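Local coordinates for protein ABC transporter (Thermotoga maritima, PDB 1JI0) that binds ATP and probably hydrolyses it to power the uptake of branched-chain amino acids across the membrane, at residues I52-F65 with T71-L85. Sequence-based numbering, arbitrary orientation.
Sequences IAGLVRAQKGKIIF and TNKPAHVINRMGIAL
With CG turned beside its backbone N (chi1 -69°), Asn72 lays its amide along the backbone of Ala58, and Thr71, with OG1 beside its own backbone N (chi1 -50°), presents that oxygen to the amide of Ile63. This is the nucleotide-binding domain of an ABC transporter: the loop leaving the P-loop helix 45-52 runs into strand 60-65 of the antiparallel sheet, and 71-85 folds back over both before entering strand 83-86 of the ATP-binding core. Asn72 grips Ala58 at both ends. Ala58 N donates almost straight to a lone pair of Asn72 OD1, in the carbonyl plane, at 2.9 Å, and Asn72 ND2 gives an equally straight bond to Ala58 O. Asn72 ND2 lies over one face of the Arg57 guanidinium, the two planes only 10° apart. Putting an alanine in place of Asn72 would probably leave Ala58 N and O without these partners and the loop freer to shift. Ile63 N donates to Thr71 OG1 at 2.7 Å; the same oxygen also hydrogen-bonds Asp69 OD1.

Nearer the start of 52-65, Gly54 closes helix 45-52 in a Schellman motif, and a side chain there would collide with Lys73 O. Ala75 slips in beside it, its CA 3.3 Å from Ala53 O in a CA-H...O contact, while water 1 bridges Ala53 O and Ala75 O. Ile78 CD1 packs on Ile52 O, 3.6 Å away. Beyond the short helix, the Phe65 ring meets Met81 O at its edge, CE2 to O 3.5 Å, and over one face it takes Ile83 CG1, a CH-pi contact 4.0 Å from the ring centroid.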
loop_
_atom_site.group_PDB
_atom_site.type_symbol
_atom_site.label_atom_id
_atom_site.label_comp_id
_atom_site.label_asym_id
_atom_site.label_seq_id
_atom_site.Cartn_x
_atom_site.Cartn_y
_atom_site.Cartn_z
ATOM N N ILE A 52 0.827 3.759 11.048
ATOM C CA ILE A 52 -0.262 4.486 10.404
ATOM C C ILE A 52 -1.595 3.777 10.613
ATOM O O ILE A 52 -2.613 4.423 10.874
ATOM C CB ILE A 52 -0.007 4.648 8.880
ATOM C CG1 ILE A 52 1.184 5.586 8.644
ATOM C CG2 ILE A 52 -1.253 5.196 8.202
ATOM C CD1 ILE A 52 1.701 5.588 7.203
ATOM N N ALA A 53 -1.585 2.447 10.505
ATOM C CA ALA A 53 -2.798 1.643 10.673
ATOM C C ALA A 53 -3.136 1.404 12.147
ATOM O O ALA A 53 -4.147 0.773 12.467
ATOM C CB ALA A 53 -2.639 0.304 9.957
ATOM N N GLY A 54 -2.281 1.899 13.035
ATOM C CA GLY A 54 -2.505 1.732 14.462
ATOM C C GLY A 54 -2.261 0.320 14.972
ATOM O O GLY A 54 -2.899 -0.114 15.935
ATOM N N LEU A 55 -1.341 -0.398 14.337
ATOM C CA LEU A 55 -1.027 -1.765 14.738
ATOM C C LEU A 55 0.171 -1.782 15.676
ATOM O O LEU A 55 0.444 -2.779 16.337
ATOM C CB LEU A 55 -0.746 -2.623 13.505
ATOM C CG LEU A 55 -1.893 -2.667 12.495
ATOM C CD1 LEU A 55 -1.516 -3.544 11.314
ATOM C CD2 LEU A 55 -3.139 -3.188 13.172
ATOM N N VAL A 56 0.896 -0.674 15.718
ATOM C CA VAL A 56 2.043 -0.543 16.601
ATOM C C VAL A 56 1.930 0.874 17.146
ATOM O O VAL A 56 1.391 1.750 16.473
ATOM C CB VAL A 56 3.378 -0.750 15.846
ATOM C CG1 VAL A 56 3.541 0.287 14.754
ATOM C CG2 VAL A 56 4.534 -0.673 16.817
ATOM N N ARG A 57 2.415 1.105 18.359
ATOM C CA ARG A 57 2.301 2.425 18.967
ATOM C C ARG A 57 3.297 3.478 18.498
ATOM O O ARG A 57 4.471 3.193 18.259
ATOM C CB ARG A 57 2.395 2.313 20.492
ATOM C CG ARG A 57 2.177 3.637 21.209
ATOM C CD ARG A 57 2.475 3.530 22.694
ATOM N NE ARG A 57 2.428 4.834 23.348
ATOM C CZ ARG A 57 1.326 5.564 23.480
ATOM N NH1 ARG A 57 1.384 6.742 24.087
ATOM N NH2 ARG A 57 0.167 5.114 23.013
ATOM N N ALA A 58 2.807 4.709 18.385
ATOM C CA ALA A 58 3.637 5.836 17.990
ATOM C C ALA A 58 3.951 6.593 19.276
ATOM O O ALA A 58 3.085 7.261 19.833
ATOM C CB ALA A 58 2.877 6.732 17.018
ATOM N N GLN A 59 5.190 6.476 19.742
ATOM C CA GLN A 59 5.627 7.124 20.977
ATOM C C GLN A 59 5.765 8.637 20.829
ATOM O O GLN A 59 5.685 9.376 21.809
ATOM C CB GLN A 59 6.977 6.548 21.419
ATOM C CG GLN A 59 7.126 5.043 21.218
ATOM C CD GLN A 59 6.273 4.225 22.165
ATOM O OE1 GLN A 59 6.452 3.007 22.286
ATOM N NE2 GLN A 59 5.337 4.887 22.843
ATOM N N LYS A 60 5.987 9.096 19.605
ATOM C CA LYS A 60 6.149 10.518 19.366
ATOM C C LYS A 60 5.721 10.873 17.947
ATOM O O LYS A 60 5.780 10.034 17.051
ATOM C CB LYS A 60 7.611 10.903 19.599
ATOM C CG LYS A 60 7.802 12.120 20.486
ATOM C CD LYS A 60 9.230 12.195 21.023
ATOM C CE LYS A 60 9.560 10.987 21.901
ATOM N NZ LYS A 60 8.657 10.890 23.087
ATOM N N GLY A 61 5.281 12.115 17.758
ATOM C CA GLY A 61 4.841 12.567 16.448
ATOM C C GLY A 61 3.368 12.305 16.194
ATOM O O GLY A 61 2.666 11.765 17.051
ATOM N N LYS A 62 2.884 12.691 15.017
ATOM C CA LYS A 62 1.486 12.462 14.699
ATOM C C LYS A 62 1.234 12.021 13.269
ATOM O O LYS A 62 2.028 12.269 12.364
ATOM C CB LYS A 62 0.643 13.704 15.000
ATOM C CG LYS A 62 1.011 14.927 14.203
ATOM C CD LYS A 62 0.036 16.073 14.479
ATOM C CE LYS A 62 0.014 16.453 15.956
ATOM N NZ LYS A 62 -0.834 17.663 16.204
ATOM N N ILE A 63 0.106 11.348 13.100
ATOM C CA ILE A 63 -0.332 10.833 11.819
ATOM C C ILE A 63 -1.658 11.533 11.583
ATOM O O ILE A 63 -2.583 11.424 12.390
ATOM C CB ILE A 63 -0.531 9.303 11.887
ATOM C CG1 ILE A 63 0.782 8.647 12.336
ATOM C CG2 ILE A 63 -0.947 8.762 10.526
ATOM C CD1 ILE A 63 0.749 7.126 12.382
ATOM N N ILE A 64 -1.730 12.276 10.487
ATOM C CA ILE A 64 -2.919 13.037 10.152
ATOM C C ILE A 64 -3.563 12.515 8.873
ATOM O O ILE A 64 -2.929 12.486 7.826
ATOM C CB ILE A 64 -2.544 14.528 9.981
ATOM C CG1 ILE A 64 -1.762 15.001 11.211
ATOM C CG2 ILE A 64 -3.803 15.372 9.808
ATOM C CD1 ILE A 64 -1.105 16.356 11.044
ATOM N N PHE A 65 -4.818 12.088 8.979
ATOM C CA PHE A 65 -5.581 11.568 7.849
ATOM C C PHE A 65 -6.619 12.624 7.487
ATOM O O PHE A 65 -7.460 12.980 8.318
ATOM C CB PHE A 65 -6.279 10.265 8.239
ATOM C CG PHE A 65 -7.137 9.691 7.154
ATOM C CD1 PHE A 65 -6.586 9.324 5.932
ATOM C CD2 PHE A 65 -8.498 9.490 7.361
ATOM C CE1 PHE A 65 -7.378 8.764 4.932
ATOM C CE2 PHE A 65 -9.297 8.930 6.364
ATOM C CZ PHE A 65 -8.735 8.565 5.148
ATOM N N THR A 71 -3.450 9.672 15.276
ATOM C CA THR A 71 -2.322 9.069 15.962
ATOM C C THR A 71 -2.772 8.159 17.096
ATOM O O THR A 71 -3.445 8.597 18.032
ATOM C CB THR A 71 -1.403 10.138 16.551
ATOM O OG1 THR A 71 -1.102 11.108 15.546
ATOM C CG2 THR A 71 -0.110 9.518 17.041
ATOM N N ASN A 72 -2.400 6.888 16.993
ATOM C CA ASN A 72 -2.725 5.882 17.997
ATOM C C ASN A 72 -4.199 5.527 18.163
ATOM O O ASN A 72 -4.596 4.975 19.189
ATOM C CB ASN A 72 -2.121 6.283 19.347
ATOM C CG ASN A 72 -0.614 6.202 19.341
ATOM O OD1 ASN A 72 -0.045 5.205 18.892
ATOM N ND2 ASN A 72 0.048 7.245 19.836
ATOM N N LYS A 73 -5.015 5.828 17.160
ATOM C CA LYS A 73 -6.423 5.471 17.243
ATOM C C LYS A 73 -6.523 3.969 17.030
ATOM O O LYS A 73 -5.587 3.347 16.529
ATOM C CB LYS A 73 -7.242 6.189 16.169
ATOM C CG LYS A 73 -7.569 7.644 16.484
ATOM C CD LYS A 73 -8.594 8.190 15.499
ATOM C CE LYS A 73 -9.000 9.614 15.858
ATOM N NZ LYS A 73 -9.578 9.715 17.232
ATOM N N PRO A 74 -7.662 3.364 17.403
ATOM C CA PRO A 74 -7.856 1.921 17.238
ATOM C C PRO A 74 -7.759 1.498 15.771
ATOM O O PRO A 74 -8.367 2.115 14.891
ATOM C CB PRO A 74 -9.258 1.697 17.803
ATOM C CG PRO A 74 -9.400 2.799 18.816
ATOM C CD PRO A 74 -8.820 3.971 18.080
ATOM N N ALA A 75 -7.007 0.432 15.515
ATOM C CA ALA A 75 -6.838 -0.065 14.157
ATOM C C ALA A 75 -8.177 -0.266 13.461
ATOM O O ALA A 75 -8.319 0.028 12.273
ATOM C CB ALA A 75 -6.058 -1.381 14.176
ATOM N N HIS A 76 -9.167 -0.752 14.205
ATOM C CA HIS A 76 -10.476 -1.001 13.621
ATOM C C HIS A 76 -11.182 0.295 13.225
ATOM O O HIS A 76 -11.958 0.324 12.265
ATOM C CB HIS A 76 -11.322 -1.874 14.580
ATOM C CG HIS A 76 -11.990 -1.126 15.695
ATOM N ND1 HIS A 76 -13.184 -0.456 15.529
ATOM C CD2 HIS A 76 -11.665 -0.997 17.005
ATOM C CE1 HIS A 76 -13.569 0.053 16.689
ATOM N NE2 HIS A 76 -12.664 -0.260 17.601
ATOM N N VAL A 77 -10.884 1.372 13.940
ATOM C CA VAL A 77 -11.474 2.674 13.641
ATOM C C VAL A 77 -10.820 3.226 12.376
ATOM O O VAL A 77 -11.502 3.628 11.434
ATOM C CB VAL A 77 -11.231 3.683 14.790
ATOM C CG1 VAL A 77 -11.786 5.051 14.412
ATOM C CG2 VAL A 77 -11.878 3.177 16.072
ATOM N N ILE A 78 -9.490 3.237 12.375
ATOM C CA ILE A 78 -8.715 3.733 11.244
ATOM C C ILE A 78 -9.120 3.030 9.954
ATOM O O ILE A 78 -9.128 3.640 8.888
ATOM C CB ILE A 78 -7.208 3.548 11.504
ATOM C CG1 ILE A 78 -6.778 4.470 12.650
ATOM C CG2 ILE A 78 -6.410 3.832 10.229
ATOM C CD1 ILE A 78 -5.355 4.257 13.138
ATOM N N ASN A 79 -9.471 1.752 10.050
ATOM C CA ASN A 79 -9.895 1.008 8.877
ATOM C C ASN A 79 -11.243 1.530 8.403
ATOM O O ASN A 79 -11.458 1.742 7.210
ATOM C CB ASN A 79 -10.024 -0.477 9.198
ATOM C CG ASN A 79 -10.553 -1.274 8.026
ATOM O OD1 ASN A 79 -9.863 -1.460 7.021
ATOM N ND2 ASN A 79 -11.792 -1.740 8.140
ATOM N N ARG A 80 -12.151 1.732 9.354
ATOM C CA ARG A 80 -13.471 2.235 9.026
ATOM C C ARG A 80 -13.421 3.632 8.439
ATOM O O ARG A 80 -14.291 4.019 7.663
HETATM N N MSE A 81 -12.395 4.393 8.803
HETATM C CA MSE A 81 -12.253 5.750 8.297
HETATM C C MSE A 81 -11.910 5.788 6.816
HETATM O O MSE A 81 -12.061 6.821 6.166
HETATM C CB MSE A 81 -11.190 6.496 9.093
HETATM C CG MSE A 81 -11.627 6.772 10.515
HETATM SE SE MSE A 81 -10.331 7.782 11.472
HETATM C CE MSE A 81 -10.999 9.556 11.067
ATOM N N GLY A 82 -11.437 4.671 6.280
ATOM C CA GLY A 82 -11.121 4.655 4.864
ATOM C C GLY A 82 -9.705 4.276 4.496
ATOM O O GLY A 82 -9.344 4.335 3.318
ATOM N N ILE A 83 -8.896 3.898 5.480
ATOM C CA ILE A 83 -7.526 3.487 5.203
ATOM C C ILE A 83 -7.451 1.969 5.068
ATOM O O ILE A 83 -7.604 1.245 6.049
ATOM C CB ILE A 83 -6.550 3.933 6.316
ATOM C CG1 ILE A 83 -6.432 5.456 6.323
ATOM C CG2 ILE A 83 -5.169 3.309 6.092
ATOM C CD1 ILE A 83 -5.408 5.983 7.299
ATOM N N ALA A 84 -7.219 1.499 3.844
ATOM C CA ALA A 84 -7.109 0.073 3.558
ATOM C C ALA A 84 -5.646 -0.349 3.477
ATOM O O ALA A 84 -4.821 0.353 2.885
ATOM C CB ALA A 84 -7.806 -0.252 2.247
ATOM N N LEU A 85 -5.324 -1.492 4.075
ATOM C CA LEU A 85 -3.962 -2.003 4.055
ATOM C C LEU A 85 -3.889 -3.423 3.507
ATOM O O LEU A 85 -4.602 -4.309 3.971
ATOM C CB LEU A 85 -3.367 -1.981 5.465
ATOM C CG LEU A 85 -2.072 -2.771 5.698
ATOM C CD1 LEU A 85 -0.959 -2.251 4.793
ATOM C CD2 LEU A 85 -1.663 -2.658 7.155
HETATM O O HOH W 1 -5.944 0.068 10.904
HETATM O O HOH W 2 -3.777 1.890 17.939
HETATM O O HOH W 3 -0.505 3.748 16.458
#